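Local coordinates for protein SusD homolog (Bacteroides thetaiotaomicron VPI-5482, PDB 3IHV) that probably binds glycans at the outer membrane as a SusD-family protein, contributing to sugar capture for uptake, at residues Ile65-Pro71 against His513-Pro517; Arg121-Gly125 against Tyr165-Leu170; Tyr479-Gln484 against Val504-Glu510. All coordinates share one frame; numbering follows the deposited sequence. Where two conformers were deposited one is given.

Contact 1 of 3, residues Ile65-Pro71 against His513-Pro517; sequences IPTNSFP and HELFP
F70 and F516 meet in a T-shaped pair: the CZ corner of F70 stands over the centre of the F516 ring, the centroids lie 5.0 Å apart and the planes are turned 60° to each other. The other apolar contacts gather round this pair. P517 CD comes to the edge of the F70 ring, 3.7 Å from F70 CE2, and I65 CG2 approaches F516 CZ at 3.9 Å. F70 reaches across because its CG sits between the backbone N and the carbonyl carbon (chi1 62°), which swings the ring over I65, whose CG1 packs on one face. V77 of helix 75-101 touches both phenylalanines.

A flat polar stack forms next to this cluster. N68 CB lies over the centre of the H513 ring in a CH-pi contact, 3.5 Å from the centroid, and the amide runs on past the CG-CD2 side, ND2 heading toward H513 CB, its plane 16° from the imidazole's. The amide is itself gripped at both ends, OD1 by R470 and ND2 by T508 and Y479.

At the edge of the imidazole, water 1 bridges the two loops: it donates to F70 O at 2.7 Å and sits in the ring plane, 2.7 Å from H513 NE2. The backbone N of E509 donates to H513 ND1, so both ring nitrogens have partners, which should hold the imidazole's rotation. With no direct hydrogen bond across it, the join between these irregular loops rests on shape: aromatic and proline packing plus the N68-H513 stack, with one water carrying the polar link.

Contact 2 of 3, residues Arg121-Gly125 against Tyr165-Leu170; sequences RALRG and YIEDDL. With EDO (1,2-ethanediol), chain H.
D169 is held by two arginines from the neighbouring helix, R121 and R124, in a salt-bridge network that uses both carboxylate oxygens. R124 comes side-on and nearly coplanar with the carboxylate, the planes 17° apart: its NE donates to D169 OD2 at 2.9 Å, while its NH2 makes an almost straight bond to the syn lone pair of D169 OD1 at 2.8 Å. R121 also presents NE and NH2, but both go to one atom, D169 OD1, on its anti side, with the guanidinium turned 86° to the carboxylate. The bond from R121 NE is short, 2.7 Å, and that from R121 NH2 is more bent, at 3.1 Å. OD1 thus accepts three N-H groups and OD2 one, which would probably stabilise the negative charge of this buried aspartate. Both arginine chains bend at chi3, and this turns their NE and NH2 edges to the acid.

R124 has a further partner for NH1 in N92 OD1 of helix 75-101. Over one face of its guanidinium lies Y165 OH, 3.1 Å from R124 CZ, a packing contact and not a hydrogen bond. On the side of helix 159-176 turned from 121-125, toward helix 195-210, E167 OE2 accepts from Y206 OH and from O2 of a 1,2-ethanediol, probably a crystallisation additive.

Beside the network the backbones come close at G125, where a CB would point at the other helix and sit tight against L170 CG; its absence lets I166 CG2 pack 3.6 Å from G125 O. L170 CD2 rests against A122. The axes of the two short segments pass 8.0 Å apart, their directions differing by 153°, a close, nearly antiparallel helix pair of the kind that builds the TPR-like helical scaffold of SusD-family proteins.

Contact 3 of 3, residues Tyr479-Gln484 against Val504-Glu510; sequences YYKTVQ and VATYTEE
The start of helix 479-493 packs against a short, weakly bonded helical turn at about 504-507 and the extended chain that follows it, with the CA atoms of Y480 and E510 5.5 Å apart. Y480 is sandwiched. E510 CB lies over one face in a CH-pi contact, 3.7 Å from the ring centroid, while Q484 CG from its own helix covers the opposite face. T508 O meets the ring edge in its plane, 3.4 Å from Y480 CE1. The ring reaches the 508-510 chain because chi1 is 178°, CG lying opposite the backbone N. Without the ring, with an alanine in its place, E510 CB and Q484 CG would probably lose the surface they pack on from opposite sides, leaving a gap beside T508 O.

V483 CG1 presses on A505, 3.6 Å from A505 CA, and Y479 CE2 touches T508 CG2 at 3.8 Å. The Y479 hydroxyl is bonded to G48 O. T508 OG1 turns back to V504 O at 2.8 Å, reaching it from above the carbonyl plane, and this carbonyl also accepts from T508 N.

Water 2 joins the segments, accepting from Q484 NE2 at 2.8 Å and donating to A505 O and T508 O. What results is a mainly apolar interface of CH-pi and van der Waals contacts with no direct hydrogen bond, water 2 supplying the polar connection.

In the fold
From the N terminus, the loop 65-71, between strand 52-54 and helix 75-101, opens contact 1, which closes 442 residues later at 513-517 just before helix 520-525. Both other contacts are nested inside that long loop, in series. Contact 2 closes first, across a short excursion, pairing helices 107-135 and 159-176. Contact 3 closes near the C terminus, bringing helix 479-493 to the segment 504-510. Contacts 1 and 3 touch through N68, their centres 11 Å apart, so the early loop and the C-terminal region form one packed zone. Contact 2 stays apart, its centre 27 Å from that of contact 1.

Contact 1 of 3, residues Ile65-Pro71 against His513-Pro517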
loop_
_atom_site.group_PDB
_atom_site.type_symbol
_atom_site.label_atom_id
_atom_site.label_comp_id
_atom_site.label_asym_id
_atom_site.label_seq_id
_atom_site.Cartn_x
_atom_site.Cartn_y
_atom_site.Cartn_z
ATOM N N ILE A 65 -0.783 -12.384 12.901
ATOM C CA ILE A 65 -0.031 -11.198 12.511
ATOM C C ILE A 65 -0.825 -9.912 12.716
ATOM O O ILE A 65 -0.325 -8.988 13.356
ATOM C CB ILE A 65 0.578 -11.321 11.088
ATOM C CG1 ILE A 65 1.705 -12.393 11.095
ATOM C CG2 ILE A 65 1.156 -9.998 10.623
ATOM C CD1 ILE A 65 2.141 -12.881 9.704
ATOM N N PRO A 66 -2.076 -9.855 12.205
ATOM C CA PRO A 66 -2.861 -8.631 12.396
ATOM C C PRO A 66 -3.164 -8.253 13.836
ATOM O O PRO A 66 -3.498 -7.102 14.092
ATOM C CB PRO A 66 -4.162 -8.948 11.668
ATOM C CG PRO A 66 -3.770 -9.922 10.619
ATOM C CD PRO A 66 -2.786 -10.809 11.322
ATOM N N THR A 67 -3.060 -9.198 14.775
ATOM C CA THR A 67 -3.277 -8.901 16.188
ATOM C C THR A 67 -1.980 -8.634 16.936
ATOM O O THR A 67 -1.998 -8.453 18.158
ATOM C CB THR A 67 -3.999 -10.064 16.886
ATOM O OG1 THR A 67 -3.220 -11.279 16.725
ATOM C CG2 THR A 67 -5.483 -10.212 16.309
ATOM N N ASN A 68 -0.833 -8.636 16.242
ATOM C CA ASN A 68 0.445 -8.386 16.881
ATOM C C ASN A 68 0.795 -9.362 17.988
ATOM O O ASN A 68 1.343 -8.980 19.003
ATOM C CB ASN A 68 0.523 -6.941 17.370
ATOM C CG ASN A 68 0.521 -5.952 16.233
ATOM O OD1 ASN A 68 1.011 -6.270 15.138
ATOM N ND2 ASN A 68 -0.057 -4.767 16.453
ATOM N N SER A 69 0.533 -10.633 17.739
ATOM C CA SER A 69 0.744 -11.675 18.739
ATOM C C SER A 69 1.659 -12.780 18.229
ATOM O O SER A 69 1.675 -13.892 18.779
ATOM C CB SER A 69 -0.609 -12.228 19.197
ATOM O OG SER A 69 -1.354 -12.803 18.138
ATOM N N PHE A 70 2.455 -12.435 17.221
ATOM C CA PHE A 70 3.347 -13.360 16.522
ATOM C C PHE A 70 4.799 -13.334 17.015
ATOM O O PHE A 70 5.254 -12.314 17.564
ATOM C CB PHE A 70 3.308 -13.127 15.001
ATOM C CG PHE A 70 3.773 -11.759 14.560
ATOM C CD1 PHE A 70 2.910 -10.663 14.584
ATOM C CD2 PHE A 70 5.079 -11.586 14.053
ATOM C CE1 PHE A 70 3.317 -9.421 14.156
ATOM C CE2 PHE A 70 5.489 -10.331 13.587
ATOM C CZ PHE A 70 4.616 -9.243 13.660
ATOM N N PRO A 71 5.501 -14.467 16.861
ATOM C CA PRO A 71 6.898 -14.609 17.292
ATOM C C PRO A 71 7.890 -14.252 16.178
ATOM O O PRO A 71 7.501 -14.061 15.038
ATOM C CB PRO A 71 6.981 -16.086 17.625
ATOM C CG PRO A 71 6.120 -16.709 16.612
ATOM C CD PRO A 71 4.940 -15.779 16.482
ATOM N N HIS A 513 6.008 -3.171 18.508
ATOM C CA HIS A 513 5.238 -3.395 17.279
ATOM C C HIS A 513 5.303 -2.284 16.228
ATOM O O HIS A 513 4.658 -2.394 15.205
ATOM C CB HIS A 513 3.794 -3.859 17.593
ATOM C CG HIS A 513 3.741 -5.238 18.184
ATOM N ND1 HIS A 513 3.457 -5.481 19.518
ATOM C CD2 HIS A 513 4.006 -6.451 17.634
ATOM C CE1 HIS A 513 3.540 -6.778 19.755
ATOM N NE2 HIS A 513 3.884 -7.391 18.632
ATOM N N GLU A 514 6.125 -1.284 16.458
ATOM C CA GLU A 514 6.421 -0.271 15.444
ATOM C C GLU A 514 7.380 -0.846 14.374
ATOM O O GLU A 514 7.599 -0.206 13.346
ATOM C CB GLU A 514 7.034 0.980 16.025
ATOM C CG GLU A 514 6.216 1.633 17.129
ATOM C CD GLU A 514 6.445 1.026 18.484
ATOM O OE1 GLU A 514 7.382 0.211 18.605
ATOM O OE2 GLU A 514 5.684 1.370 19.424
ATOM N N LEU A 515 7.986 -1.999 14.646
ATOM C CA LEU A 515 8.755 -2.759 13.646
ATOM C C LEU A 515 8.370 -4.207 13.664
ATOM O O LEU A 515 7.879 -4.721 14.685
ATOM C CB LEU A 515 10.234 -2.724 13.973
ATOM C CG LEU A 515 10.924 -1.359 13.843
ATOM C CD1 LEU A 515 12.337 -1.441 14.443
ATOM C CD2 LEU A 515 10.963 -0.856 12.367
ATOM N N PHE A 516 8.592 -4.864 12.542
ATOM C CA PHE A 516 8.560 -6.324 12.500
ATOM C C PHE A 516 9.920 -6.814 12.985
ATOM O O PHE A 516 10.915 -6.061 12.942
ATOM C CB PHE A 516 8.248 -6.845 11.098
ATOM C CG PHE A 516 6.734 -7.016 10.824
ATOM C CD1 PHE A 516 5.795 -6.187 11.436
ATOM C CD2 PHE A 516 6.283 -7.940 9.913
ATOM C CE1 PHE A 516 4.417 -6.327 11.167
ATOM C CE2 PHE A 516 4.927 -8.068 9.613
ATOM C CZ PHE A 516 3.993 -7.282 10.267
ATOM N N PRO A 517 9.979 -8.039 13.495
ATOM C CA PRO A 517 11.260 -8.559 13.908
ATOM C C PRO A 517 12.118 -8.901 12.697
ATOM O O PRO A 517 11.589 -9.177 11.618
ATOM C CB PRO A 517 10.894 -9.874 14.612
ATOM C CG PRO A 517 9.613 -10.345 13.870
ATOM C CD PRO A 517 8.905 -9.045 13.574
HETATM O O HOH W 1 4.315 -10.092 18.845
#

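Contact 2 of 3, residues Arg121-Gly125 against Tyr165-Leu170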
loop_
_atom_site.group_PDB
_atom_site.type_symbol
_atom_site.label_atom_id
_atom_site.label_comp_id
_atom_site.label_asym_id
_atom_site.label_seq_id
_atom_site.Cartn_x
_atom_site.Cartn_y
_atom_site.Cartn_z
ATOM N N ARG A 121 16.158 0.894 -10.808
ATOM C CA ARG A 121 16.593 1.630 -9.642
ATOM C C ARG A 121 15.383 2.079 -8.821
ATOM O O ARG A 121 15.467 2.076 -7.587
ATOM C CB ARG A 121 17.482 2.832 -10.014
ATOM C CG ARG A 121 18.829 2.442 -10.577
ATOM C CD ARG A 121 19.825 3.608 -10.644
ATOM N NE ARG A 121 20.247 4.043 -9.310
ATOM C CZ ARG A 121 21.189 4.961 -9.066
ATOM N NH1 ARG A 121 21.815 5.580 -10.054
ATOM N NH2 ARG A 121 21.494 5.274 -7.824
ATOM N N ALA A 122 14.297 2.489 -9.486
ATOM C CA ALA A 122 13.075 2.880 -8.773
ATOM C C ALA A 122 12.516 1.678 -8.001
ATOM O O ALA A 122 12.130 1.808 -6.846
ATOM C CB ALA A 122 12.020 3.472 -9.732
ATOM N N LEU A 123 12.502 0.512 -8.632
ATOM C CA LEU A 123 12.034 -0.715 -7.983
ATOM C C LEU A 123 12.928 -1.034 -6.787
ATOM O O LEU A 123 12.436 -1.348 -5.697
ATOM C CB LEU A 123 12.015 -1.852 -8.974
ATOM C CG LEU A 123 10.808 -1.885 -9.941
ATOM C CD1 LEU A 123 11.114 -2.753 -11.148
ATOM C CD2 LEU A 123 9.500 -2.298 -9.228
ATOM N N ARG A 124 14.239 -0.965 -6.989
ATOM C CA ARG A 124 15.177 -1.222 -5.899
ATOM C C ARG A 124 14.951 -0.260 -4.706
ATOM O O ARG A 124 14.913 -0.670 -3.533
ATOM C CB ARG A 124 16.608 -1.166 -6.409
ATOM C CG ARG A 124 17.625 -1.547 -5.340
ATOM C CD ARG A 124 19.029 -1.737 -5.907
ATOM N NE ARG A 124 19.576 -0.483 -6.395
ATOM C CZ ARG A 124 20.724 -0.356 -7.035
ATOM N NH1 ARG A 124 21.471 -1.419 -7.306
ATOM N NH2 ARG A 124 21.143 0.836 -7.420
ATOM N N GLY A 125 14.689 1.001 -5.016
ATOM C CA GLY A 125 14.357 2.003 -3.985
ATOM C C GLY A 125 13.071 1.634 -3.246
ATOM O O GLY A 125 13.000 1.732 -2.015
ATOM N N TYR A 165 20.554 5.564 0.241
ATOM C CA TYR A 165 20.641 4.655 -0.900
ATOM C C TYR A 165 19.331 4.689 -1.704
ATOM O O TYR A 165 19.355 4.823 -2.926
ATOM C CB TYR A 165 20.943 3.264 -0.385
ATOM C CG TYR A 165 21.324 2.287 -1.447
ATOM C CD1 TYR A 165 22.637 2.179 -1.882
ATOM C CD2 TYR A 165 20.389 1.475 -2.014
ATOM C CE1 TYR A 165 22.980 1.275 -2.883
ATOM C CE2 TYR A 165 20.723 0.566 -2.985
ATOM C CZ TYR A 165 22.007 0.458 -3.403
ATOM O OH TYR A 165 22.303 -0.471 -4.369
ATOM N N ILE A 166 18.187 4.632 -1.013
ATOM C CA ILE A 166 16.879 4.736 -1.685
ATOM C C ILE A 166 16.779 6.086 -2.447
ATOM O O ILE A 166 16.364 6.142 -3.586
ATOM C CB ILE A 166 15.744 4.676 -0.654
ATOM C CG1 ILE A 166 15.733 3.298 0.008
ATOM C CG2 ILE A 166 14.371 5.035 -1.296
ATOM C CD1 ILE A 166 14.953 3.266 1.304
ATOM N N GLU A 167 17.228 7.142 -1.792
ATOM C CA GLU A 167 17.165 8.494 -2.321
ATOM C C GLU A 167 17.959 8.609 -3.591
ATOM O O GLU A 167 17.465 9.177 -4.582
ATOM C CB GLU A 167 17.703 9.464 -1.299
ATOM C CG GLU A 167 17.767 10.886 -1.808
ATOM C CD GLU A 167 18.438 11.866 -0.810
ATOM O OE1 GLU A 167 19.387 11.502 -0.082
ATOM O OE2 GLU A 167 18.033 13.033 -0.801
ATOM N N ASP A 168 19.164 8.055 -3.600
ATOM C CA ASP A 168 19.985 8.099 -4.815
ATOM C C ASP A 168 19.280 7.361 -5.952
ATOM O O ASP A 168 19.280 7.816 -7.119
ATOM C CB ASP A 168 21.363 7.490 -4.565
ATOM C CG ASP A 168 22.244 8.390 -3.730
ATOM O OD1 ASP A 168 21.932 9.593 -3.643
ATOM O OD2 ASP A 168 23.231 7.890 -3.156
ATOM N N ASP A 169 18.727 6.208 -5.625
ATOM C CA ASP A 169 17.983 5.427 -6.634
ATOM C C ASP A 169 16.787 6.216 -7.219
ATOM O O ASP A 169 16.597 6.306 -8.460
ATOM C CB ASP A 169 17.487 4.093 -6.075
ATOM C CG ASP A 169 18.516 2.969 -6.149
ATOM O OD1 ASP A 169 19.549 3.105 -6.858
ATOM O OD2 ASP A 169 18.298 1.918 -5.485
ATOM N N LEU A 170 15.961 6.789 -6.336
ATOM C CA LEU A 170 14.781 7.506 -6.806
ATOM C C LEU A 170 15.155 8.810 -7.512
ATOM O O LEU A 170 14.491 9.201 -8.491
ATOM C CB LEU A 170 13.782 7.747 -5.664
ATOM C CG LEU A 170 13.209 6.445 -5.126
ATOM C CD1 LEU A 170 12.375 6.690 -3.849
ATOM C CD2 LEU A 170 12.365 5.762 -6.180
HETATM C C1 EDO H . 18.127 16.847 -0.272
HETATM O O1 EDO H . 19.176 17.417 0.520
HETATM C C2 EDO H . 17.299 16.020 0.675
HETATM O O2 EDO H . 18.067 14.877 0.998
#

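Contact 3 of 3, residues Tyr479-Gln484 against Val504-Glu510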
loop_
_atom_site.group_PDB
_atom_site.type_symbol
_atom_site.label_atom_id
_atom_site.label_comp_id
_atom_site.label_asym_id
_atom_site.label_seq_id
_atom_site.Cartn_x
_atom_site.Cartn_y
_atom_site.Cartn_z
ATOM N N TYR A 479 1.416 4.859 16.950
ATOM C CA TYR A 479 0.778 3.570 16.679
ATOM C C TYR A 479 0.196 2.960 17.949
ATOM O O TYR A 479 -1.013 2.718 18.035
ATOM C CB TYR A 479 1.733 2.605 15.976
ATOM C CG TYR A 479 1.081 1.310 15.706
ATOM C CD1 TYR A 479 -0.090 1.263 14.986
ATOM C CD2 TYR A 479 1.606 0.101 16.192
ATOM C CE1 TYR A 479 -0.744 0.037 14.722
ATOM C CE2 TYR A 479 0.958 -1.100 15.949
ATOM C CZ TYR A 479 -0.211 -1.120 15.199
ATOM O OH TYR A 479 -0.905 -2.279 14.971
ATOM N N TYR A 480 1.032 2.768 18.960
ATOM C CA TYR A 480 0.517 2.231 20.226
ATOM C C TYR A 480 -0.589 3.113 20.821
ATOM O O TYR A 480 -1.609 2.596 21.248
ATOM C CB TYR A 480 1.644 2.066 21.229
ATOM C CG TYR A 480 1.204 1.557 22.577
ATOM C CD1 TYR A 480 0.962 0.193 22.801
ATOM C CD2 TYR A 480 1.058 2.421 23.647
ATOM C CE1 TYR A 480 0.546 -0.270 24.058
ATOM C CE2 TYR A 480 0.661 1.967 24.883
ATOM C CZ TYR A 480 0.399 0.627 25.096
ATOM O OH TYR A 480 -0.009 0.225 26.353
ATOM N N LYS A 481 -0.374 4.433 20.875
ATOM C CA LYS A 481 -1.384 5.377 21.401
ATOM C C LYS A 481 -2.735 5.197 20.676
ATOM O O LYS A 481 -3.793 5.229 21.298
ATOM C CB LYS A 481 -0.866 6.812 21.176
ATOM C CG LYS A 481 -1.740 7.963 21.636
ATOM C CD LYS A 481 -1.149 9.334 21.174
ATOM C CE LYS A 481 -1.906 10.554 21.754
ATOM N N THR A 482 -2.687 5.038 19.364
ATOM C CA THR A 482 -3.921 4.916 18.550
ATOM C C THR A 482 -4.635 3.590 18.772
ATOM O O THR A 482 -5.869 3.540 18.845
ATOM C CB THR A 482 -3.596 5.161 17.070
ATOM O OG1 THR A 482 -3.006 6.457 16.963
ATOM C CG2 THR A 482 -4.865 5.081 16.173
ATOM N N VAL A 483 -3.873 2.506 18.892
ATOM C CA VAL A 483 -4.486 1.194 19.170
ATOM C C VAL A 483 -5.179 1.263 20.537
ATOM O O VAL A 483 -6.321 0.843 20.700
ATOM C CB VAL A 483 -3.454 0.038 19.092
ATOM C CG1 VAL A 483 -4.042 -1.315 19.648
ATOM C CG2 VAL A 483 -2.917 -0.106 17.658
ATOM N N GLN A 484 -4.491 1.829 21.520
ATOM C CA GLN A 484 -5.054 1.981 22.861
ATOM C C GLN A 484 -6.292 2.868 22.860
ATOM O O GLN A 484 -7.291 2.541 23.476
ATOM C CB GLN A 484 -3.972 2.573 23.790
ATOM C CG GLN A 484 -2.897 1.542 24.128
ATOM C CD GLN A 484 -3.379 0.541 25.162
ATOM O OE1 GLN A 484 -3.835 0.922 26.236
ATOM N NE2 GLN A 484 -3.306 -0.738 24.835
ATOM N N VAL A 504 -6.269 -6.902 18.568
ATOM C CA VAL A 504 -4.974 -6.238 18.401
ATOM C C VAL A 504 -4.565 -5.468 19.660
ATOM O O VAL A 504 -3.388 -5.463 20.002
ATOM C CB VAL A 504 -4.921 -5.352 17.114
ATOM C CG1 VAL A 504 -5.947 -4.183 17.179
ATOM C CG2 VAL A 504 -3.510 -4.825 16.866
ATOM N N ALA A 505 -5.509 -4.845 20.378
ATOM C CA ALA A 505 -5.135 -4.122 21.626
ATOM C C ALA A 505 -4.604 -5.019 22.747
ATOM O O ALA A 505 -3.872 -4.561 23.610
ATOM C CB ALA A 505 -6.310 -3.293 22.186
ATOM N N THR A 506 -5.005 -6.279 22.795
ATOM C CA THR A 506 -4.527 -7.180 23.830
ATOM C C THR A 506 -3.007 -7.371 23.780
ATOM O O THR A 506 -2.353 -7.428 24.817
ATOM C CB THR A 506 -5.228 -8.551 23.656
ATOM O OG1 THR A 506 -6.626 -8.337 23.768
ATOM C CG2 THR A 506 -4.777 -9.619 24.676
ATOM N N TYR A 507 -2.443 -7.393 22.580
ATOM C CA TYR A 507 -1.037 -7.791 22.394
ATOM C C TYR A 507 -0.069 -6.711 21.939
ATOM O O TYR A 507 1.145 -6.872 22.093
ATOM C CB TYR A 507 -1.027 -8.898 21.339
ATOM C CG TYR A 507 -1.930 -10.064 21.674
ATOM C CD1 TYR A 507 -1.537 -11.011 22.614
ATOM C CD2 TYR A 507 -3.163 -10.221 21.056
ATOM C CE1 TYR A 507 -2.330 -12.051 22.923
ATOM C CE2 TYR A 507 -3.967 -11.311 21.342
ATOM C CZ TYR A 507 -3.532 -12.220 22.271
ATOM O OH TYR A 507 -4.293 -13.299 22.634
ATOM N N THR A 508 -0.583 -5.624 21.340
ATOM C CA THR A 508 0.269 -4.547 20.806
ATOM C C THR A 508 1.062 -3.918 21.929
ATOM O O THR A 508 0.501 -3.513 22.960
ATOM C CB THR A 508 -0.543 -3.476 20.070
ATOM O OG1 THR A 508 -1.225 -4.110 18.974
ATOM C CG2 THR A 508 0.346 -2.369 19.526
ATOM N N GLU A 509 2.373 -3.876 21.746
ATOM C CA GLU A 509 3.290 -3.431 22.793
ATOM C C GLU A 509 4.074 -2.226 22.344
ATOM O O GLU A 509 4.676 -2.204 21.279
ATOM C CB GLU A 509 4.208 -4.597 23.168
ATOM C CG GLU A 509 5.198 -4.332 24.309
ATOM C CD GLU A 509 6.003 -5.580 24.720
ATOM O OE1 GLU A 509 5.599 -6.733 24.394
ATOM O OE2 GLU A 509 7.040 -5.388 25.399
ATOM N N GLU A 510 4.106 -1.210 23.188
ATOM C CA GLU A 510 4.790 0.012 22.841
ATOM C C GLU A 510 6.276 -0.254 22.792
ATOM O O GLU A 510 6.816 -0.883 23.671
ATOM C CB GLU A 510 4.513 1.090 23.886
ATOM C CG GLU A 510 4.991 2.447 23.448
ATOM C CD GLU A 510 4.569 3.533 24.402
ATOM O OE1 GLU A 510 4.325 3.262 25.607
ATOM O OE2 GLU A 510 4.463 4.673 23.925
HETATM O O HOH W 2 -2.222 -2.474 22.932
#